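Local coordinates for lectin (Pleurotus ostreatus, PDB 6KBJ), which binds N-acetyl-D-galactosamine next to a bound calcium ion and probably recognises related galactose-type sugars, as a calcium-containing lectin, at residues Val250-Leu255 with Pro286-Thr291; Ile221-Asn226 with Trp330-Thr335. All coordinates share one frame; numbering follows the deposited sequence.

Interaction 1: residues Val250-Leu255 with Pro286-Thr291; sequences VCATVL and PNLHPT
Leu288 reaches Cys251 and Ala252 through two side-chain torsions that both lie well off staggered values (chi1 -109°, chi2 22°), a geometry that is either strained or imperfectly modelled. With them, CD2 comes down on the flat face of the Cys251-Ala252 peptide, almost squarely above the carbonyl carbon: Leu288 CD2 lies 3.3 Å from Cys251 C. The two methyls of the leucine fork also share one apolar partner, since Ala252 CB is 3.7 Å from Leu288 CD2 and 3.8 Å from Leu288 CD1. Nearer the backbone, Leu288 CB sits 3.3 Å from Val250 O. No hydrogen bond joins the two segments, so this is van der Waals contact over peptide groups, and Ile314 of strand 307-316 extends the apolar surface around Leu288.

The second touching point is sulfur. Cys251 SG, turned anti to its carbonyl carbon (chi1 -57°), passes 3.9 Å from Pro286 CA and is committed to a disulfide with Cys89 of strand 87-96. The contact therefore lies where the two halves of the chain are joined covalently. Strand 249-259 pairs with strand 281-285 through the backbone bonds of Ala252 with Ile285, and residues 286-291 then lead to strand 293-300 in the other sheet, a loop that links the two sheets and packs on the strand next to the one it leaves, as in an antiparallel beta sandwich.

Interaction 2: residues Ile221-Asn226 with Trp330-Thr335; sequences IWTSDN and WKAIQT
Ile221 and Trp330 meet with their side chains at about a right angle, opening a contact between two strands of the seven-stranded antiparallel sheet in the beta sandwich and the loop residues that flank them. Strands 219-222 and 331-333 flank strand 351-358, each antiparallel to it, which explains why the two segments run only 28° apart in direction and share no hydrogen bond. The CA atoms of Ile221 and Trp330 are 8.8 Å apart, and their side chains close the gap. Ile221 places CG1 between its backbone N and carbonyl carbon (chi1 66°), with the chain extended to CD1, which lies 4.0 Å from Trp330 CB and obliquely to the indole. Trp330 NE1 is bonded to Val325 O, fixing the polar edge of the ring.

Further along, the CA atoms of Thr223 and Ala332 approach to 5.9 Å. Thr223 OG1 is 3.8 Å from Ala332 CB, a contact with a methyl group rather than a polar bond. Gln334 lies obliquely across Thr223, and its CG rests 3.7 Å from Thr223 OG1. Its extended chain then carries the amide to Asp225 and Ser224. Asp225 and Gln334 stack their planar ends, the carboxylate and amide planes 17° apart, without a hydrogen bond between them. Their polar partners lie outside: Asp225 OD2 forms a salt bridge with Arg236, Ser224 OG is bonded to Glu351 OE1, and Gln334 NE2 makes a weak bond to Glu351 OE2. The side chain of Asp225 is about 7 Å from that of Asn301, a ligand of the second calcium, but about 11 Å from the ion itself. Within the stack, Asp225 OD1 stands 3.8 Å from Gln334 OE1.

In the fold
Both contacts belong to the sandwich formed mainly by the second half of the chain, with centres 25 Å apart and nearest atoms about 7 Å apart, so they do not touch. Along the chain interaction 1 is nested within interaction 2: 221-226 comes first, then 250-255 and 286-291, and 330-335 last. Interaction 1 involves the five-stranded sheet and holds Cys251, whose disulfide reaches Cys89 in the first half, whereas interaction 2 lies in the seven-stranded sheet, with a calcium ion about 11 Å from the Asp225 side chain. Strand 307-316 relates the two, since Ile314 touches Leu288 and Val308 shares a backbone hydrogen bond with Ile221. The sandwich thus spans from the junction between halves toward the metal site.

Interaction 1: residues Val250-Leu255 with Pro286-Thr291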
loop_
_atom_site.group_PDB
_atom_site.type_symbol
_atom_site.label_atom_id
_atom_site.label_comp_id
_atom_site.label_asym_id
_atom_site.label_seq_id
_atom_site.Cartn_x
_atom_site.Cartn_y
_atom_site.Cartn_z
ATOM N N VAL A 250 7.934 2.420 9.825
ATOM C CA VAL A 250 6.668 2.795 10.481
ATOM C C VAL A 250 5.587 1.738 10.346
ATOM O O VAL A 250 5.195 1.168 11.348
ATOM C CB VAL A 250 6.199 4.124 9.888
ATOM C CG1 VAL A 250 4.929 4.604 10.561
ATOM C CG2 VAL A 250 7.318 5.165 9.931
ATOM N N CYS A 251 5.071 1.431 9.132
ATOM C CA CYS A 251 3.978 0.415 9.005
ATOM C C CYS A 251 4.380 -0.586 7.915
ATOM O O CYS A 251 5.162 -0.314 7.027
ATOM C CB CYS A 251 2.541 1.042 8.640
ATOM S SG CYS A 251 1.893 2.334 9.793
ATOM N N ALA A 252 3.790 -1.736 7.987
ATOM C CA ALA A 252 3.974 -2.728 6.967
ATOM C C ALA A 252 2.607 -3.231 6.526
ATOM O O ALA A 252 1.654 -3.256 7.335
ATOM C CB ALA A 252 4.791 -3.841 7.543
ATOM N N THR A 253 2.501 -3.629 5.255
ATOM C CA THR A 253 1.298 -4.274 4.774
ATOM C C THR A 253 1.729 -5.582 4.158
ATOM O O THR A 253 2.720 -5.629 3.422
ATOM C CB THR A 253 0.635 -3.450 3.667
ATOM O OG1 THR A 253 0.334 -2.149 4.126
ATOM C CG2 THR A 253 -0.717 -4.109 3.162
ATOM N N VAL A 254 0.984 -6.629 4.430
ATOM C CA VAL A 254 1.431 -7.923 4.044
ATOM C C VAL A 254 0.309 -8.585 3.270
ATOM O O VAL A 254 -0.791 -8.626 3.764
ATOM C CB VAL A 254 1.703 -8.819 5.247
ATOM C CG1 VAL A 254 2.204 -10.164 4.791
ATOM C CG2 VAL A 254 2.762 -8.199 6.149
ATOM N N LEU A 255 0.634 -9.109 2.098
ATOM C CA LEU A 255 -0.300 -9.883 1.305
ATOM C C LEU A 255 0.228 -11.286 1.205
ATOM O O LEU A 255 1.384 -11.470 0.834
ATOM C CB LEU A 255 -0.441 -9.288 -0.067
ATOM C CG LEU A 255 -1.348 -10.048 -1.057
ATOM C CD1 LEU A 255 -2.769 -9.900 -0.625
ATOM C CD2 LEU A 255 -1.171 -9.465 -2.433
ATOM N N PRO A 286 0.724 -1.850 12.084
ATOM C CA PRO A 286 0.924 -0.447 12.335
ATOM C C PRO A 286 2.014 -0.099 13.414
ATOM O O PRO A 286 2.308 1.097 13.640
ATOM C CB PRO A 286 -0.448 -0.042 12.890
ATOM C CG PRO A 286 -0.778 -1.203 13.753
ATOM C CD PRO A 286 -0.311 -2.419 12.942
ATOM N N ASN A 287 2.554 -1.115 14.096
ATOM C CA ASN A 287 3.391 -0.923 15.341
ATOM C C ASN A 287 4.729 -1.616 15.085
ATOM O O ASN A 287 5.201 -2.383 15.889
ATOM C CB ASN A 287 2.731 -1.591 16.587
ATOM C CG ASN A 287 2.432 -3.063 16.349
ATOM O OD1 ASN A 287 2.356 -3.495 15.181
ATOM N ND2 ASN A 287 2.182 -3.830 17.416
ATOM N N LEU A 288 5.286 -1.376 13.925
ATOM C CA LEU A 288 6.586 -1.935 13.604
ATOM C C LEU A 288 7.702 -1.400 14.586
ATOM O O LEU A 288 7.682 -0.210 15.031
ATOM C CB LEU A 288 6.934 -1.501 12.199
ATOM C CG LEU A 288 6.969 -2.433 10.999
ATOM C CD1 LEU A 288 6.214 -3.687 11.037
ATOM C CD2 LEU A 288 6.903 -1.698 9.697
ATOM N N HIS A 289 8.699 -2.246 14.818
ATOM C CA HIS A 289 9.974 -1.789 15.373
ATOM C C HIS A 289 10.645 -0.814 14.397
ATOM O O HIS A 289 10.563 -0.976 13.218
ATOM C CB HIS A 289 10.880 -2.996 15.726
ATOM C CG HIS A 289 12.131 -2.607 16.445
ATOM N ND1 HIS A 289 13.255 -2.123 15.778
ATOM C CD2 HIS A 289 12.399 -2.513 17.784
ATOM C CE1 HIS A 289 14.161 -1.755 16.684
ATOM N NE2 HIS A 289 13.680 -2.014 17.897
ATOM N N PRO A 290 11.325 0.226 14.893
ATOM C CA PRO A 290 11.974 1.187 14.003
ATOM C C PRO A 290 13.051 0.726 13.095
ATOM O O PRO A 290 13.331 1.372 12.079
ATOM C CB PRO A 290 12.593 2.241 14.974
ATOM C CG PRO A 290 11.960 1.991 16.290
ATOM C CD PRO A 290 11.308 0.661 16.319
ATOM N N THR A 291 13.779 -0.325 13.453
ATOM C CA THR A 291 14.905 -0.716 12.594
ATOM C C THR A 291 14.995 -2.160 12.206
ATOM O O THR A 291 15.696 -2.457 11.276
ATOM C CB THR A 291 16.247 -0.307 13.265
ATOM O OG1 THR A 291 16.269 -0.860 14.609
ATOM C CG2 THR A 291 16.348 1.220 13.317
#

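Interaction 2: residues Ile221-Asn226 with Trp330-Thr335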
loop_
_atom_site.group_PDB
_atom_site.type_symbol
_atom_site.label_atom_id
_atom_site.label_comp_id
_atom_site.label_asym_id
_atom_site.label_seq_id
_atom_site.Cartn_x
_atom_site.Cartn_y
_atom_site.Cartn_z
ATOM N N ILE A 221 7.251 -20.091 -2.971
ATOM C CA ILE A 221 8.462 -20.691 -2.402
ATOM C C ILE A 221 8.084 -21.875 -1.602
ATOM O O ILE A 221 6.941 -22.006 -1.092
ATOM C CB ILE A 221 9.372 -19.706 -1.550
ATOM C CG1 ILE A 221 8.692 -19.229 -0.273
ATOM C CG2 ILE A 221 9.808 -18.551 -2.442
ATOM C CD1 ILE A 221 9.582 -18.312 0.606
ATOM N N TRP A 222 9.092 -22.701 -1.441
ATOM C CA TRP A 222 9.004 -23.739 -0.429
ATOM C C TRP A 222 10.431 -24.169 -0.069
ATOM O O TRP A 222 11.466 -23.664 -0.551
ATOM C CB TRP A 222 8.149 -24.950 -0.980
ATOM C CG TRP A 222 7.414 -25.844 -0.006
ATOM C CD1 TRP A 222 7.725 -27.131 0.262
ATOM C CD2 TRP A 222 6.256 -25.528 0.827
ATOM N NE1 TRP A 222 6.848 -27.617 1.223
ATOM C CE2 TRP A 222 5.959 -26.660 1.581
ATOM C CE3 TRP A 222 5.502 -24.389 1.036
ATOM C CZ2 TRP A 222 4.918 -26.719 2.463
ATOM C CZ3 TRP A 222 4.450 -24.444 1.944
ATOM C CH2 TRP A 222 4.167 -25.625 2.630
ATOM N N THR A 223 10.415 -25.132 0.792
ATOM C CA THR A 223 11.530 -25.991 1.161
ATOM C C THR A 223 11.878 -26.872 -0.044
ATOM O O THR A 223 11.037 -27.082 -0.935
ATOM C CB THR A 223 10.968 -26.635 2.421
ATOM O OG1 THR A 223 11.647 -26.161 3.633
ATOM C CG2 THR A 223 10.775 -27.874 2.290
ATOM N N SER A 224 13.139 -27.246 -0.108
ATOM C CA SER A 224 13.834 -28.039 -1.155
ATOM C C SER A 224 13.347 -29.440 -1.549
ATOM O O SER A 224 13.731 -30.024 -2.557
ATOM C CB SER A 224 15.200 -28.363 -0.554
ATOM O OG SER A 224 15.999 -27.559 -1.260
ATOM N N ASP A 225 12.774 -30.042 -0.560
ATOM C CA ASP A 225 11.659 -30.922 -0.584
ATOM C C ASP A 225 10.644 -31.055 -1.765
ATOM O O ASP A 225 10.073 -32.110 -1.981
ATOM C CB ASP A 225 10.828 -30.242 0.559
ATOM C CG ASP A 225 10.433 -31.148 1.490
ATOM O OD1 ASP A 225 11.073 -32.191 1.331
ATOM O OD2 ASP A 225 9.496 -30.924 2.259
ATOM N N ASN A 226 10.257 -29.899 -2.310
ATOM C CA ASN A 226 9.206 -29.732 -3.322
ATOM C C ASN A 226 9.923 -29.972 -4.646
ATOM O O ASN A 226 10.770 -29.127 -5.022
ATOM C CB ASN A 226 8.672 -28.299 -3.211
ATOM C CG ASN A 226 7.404 -28.062 -3.978
ATOM O OD1 ASN A 226 7.295 -28.471 -5.121
ATOM N ND2 ASN A 226 6.458 -27.330 -3.373
ATOM N N TRP A 330 14.809 -15.693 1.313
ATOM C CA TRP A 330 14.169 -16.139 2.527
ATOM C C TRP A 330 14.877 -17.422 2.995
ATOM O O TRP A 330 15.430 -18.138 2.189
ATOM C CB TRP A 330 12.673 -16.405 2.315
ATOM C CG TRP A 330 11.836 -15.177 2.137
ATOM C CD1 TRP A 330 12.023 -14.211 1.234
ATOM C CD2 TRP A 330 10.703 -14.842 2.882
ATOM N NE1 TRP A 330 11.045 -13.233 1.384
ATOM C CE2 TRP A 330 10.238 -13.593 2.408
ATOM C CE3 TRP A 330 10.081 -15.411 3.987
ATOM C CZ2 TRP A 330 9.146 -12.981 2.901
ATOM C CZ3 TRP A 330 8.949 -14.795 4.494
ATOM C CH2 TRP A 330 8.489 -13.588 3.948
ATOM N N LYS A 331 14.748 -17.745 4.257
ATOM C CA LYS A 331 15.351 -18.902 4.815
ATOM C C LYS A 331 14.223 -19.822 5.100
ATOM O O LYS A 331 13.133 -19.379 5.402
ATOM C CB LYS A 331 16.090 -18.572 6.153
ATOM C CG LYS A 331 17.391 -17.754 6.039
ATOM C CD LYS A 331 18.421 -18.581 5.289
ATOM C CE LYS A 331 19.824 -18.028 5.443
ATOM N NZ LYS A 331 19.921 -16.822 4.584
ATOM N N ALA A 332 14.491 -21.120 5.059
ATOM C CA ALA A 332 13.418 -22.097 5.241
ATOM C C ALA A 332 13.938 -23.308 6.011
ATOM O O ALA A 332 15.130 -23.581 5.954
ATOM C CB ALA A 332 12.933 -22.540 3.836
ATOM N N ILE A 333 13.064 -24.061 6.644
ATOM C CA ILE A 333 13.505 -25.277 7.271
ATOM C C ILE A 333 12.437 -26.371 7.254
ATOM O O ILE A 333 11.190 -26.064 7.367
ATOM C CB ILE A 333 13.950 -24.931 8.721
ATOM C CG1 ILE A 333 14.835 -26.062 9.276
ATOM C CG2 ILE A 333 12.726 -24.624 9.583
ATOM C CD1 ILE A 333 15.684 -25.725 10.516
ATOM N N GLN A 334 12.893 -27.629 7.149
ATOM C CA GLN A 334 11.936 -28.771 7.003
ATOM C C GLN A 334 11.319 -29.237 8.254
ATOM O O GLN A 334 10.153 -29.669 8.236
ATOM C CB GLN A 334 12.484 -29.974 6.168
ATOM C CG GLN A 334 12.846 -29.512 4.732
ATOM C CD GLN A 334 13.579 -30.530 3.914
ATOM O OE1 GLN A 334 13.449 -31.730 4.216
ATOM N NE2 GLN A 334 14.371 -30.072 2.871
ATOM N N THR A 335 12.076 -29.191 9.353
ATOM C CA THR A 335 11.531 -29.530 10.686
ATOM C C THR A 335 11.559 -28.244 11.458
ATOM O O THR A 335 12.588 -27.611 11.589
ATOM C CB THR A 335 12.344 -30.640 11.389
ATOM O OG1 THR A 335 12.516 -31.751 10.476
ATOM C CG2 THR A 335 11.607 -31.096 12.747
#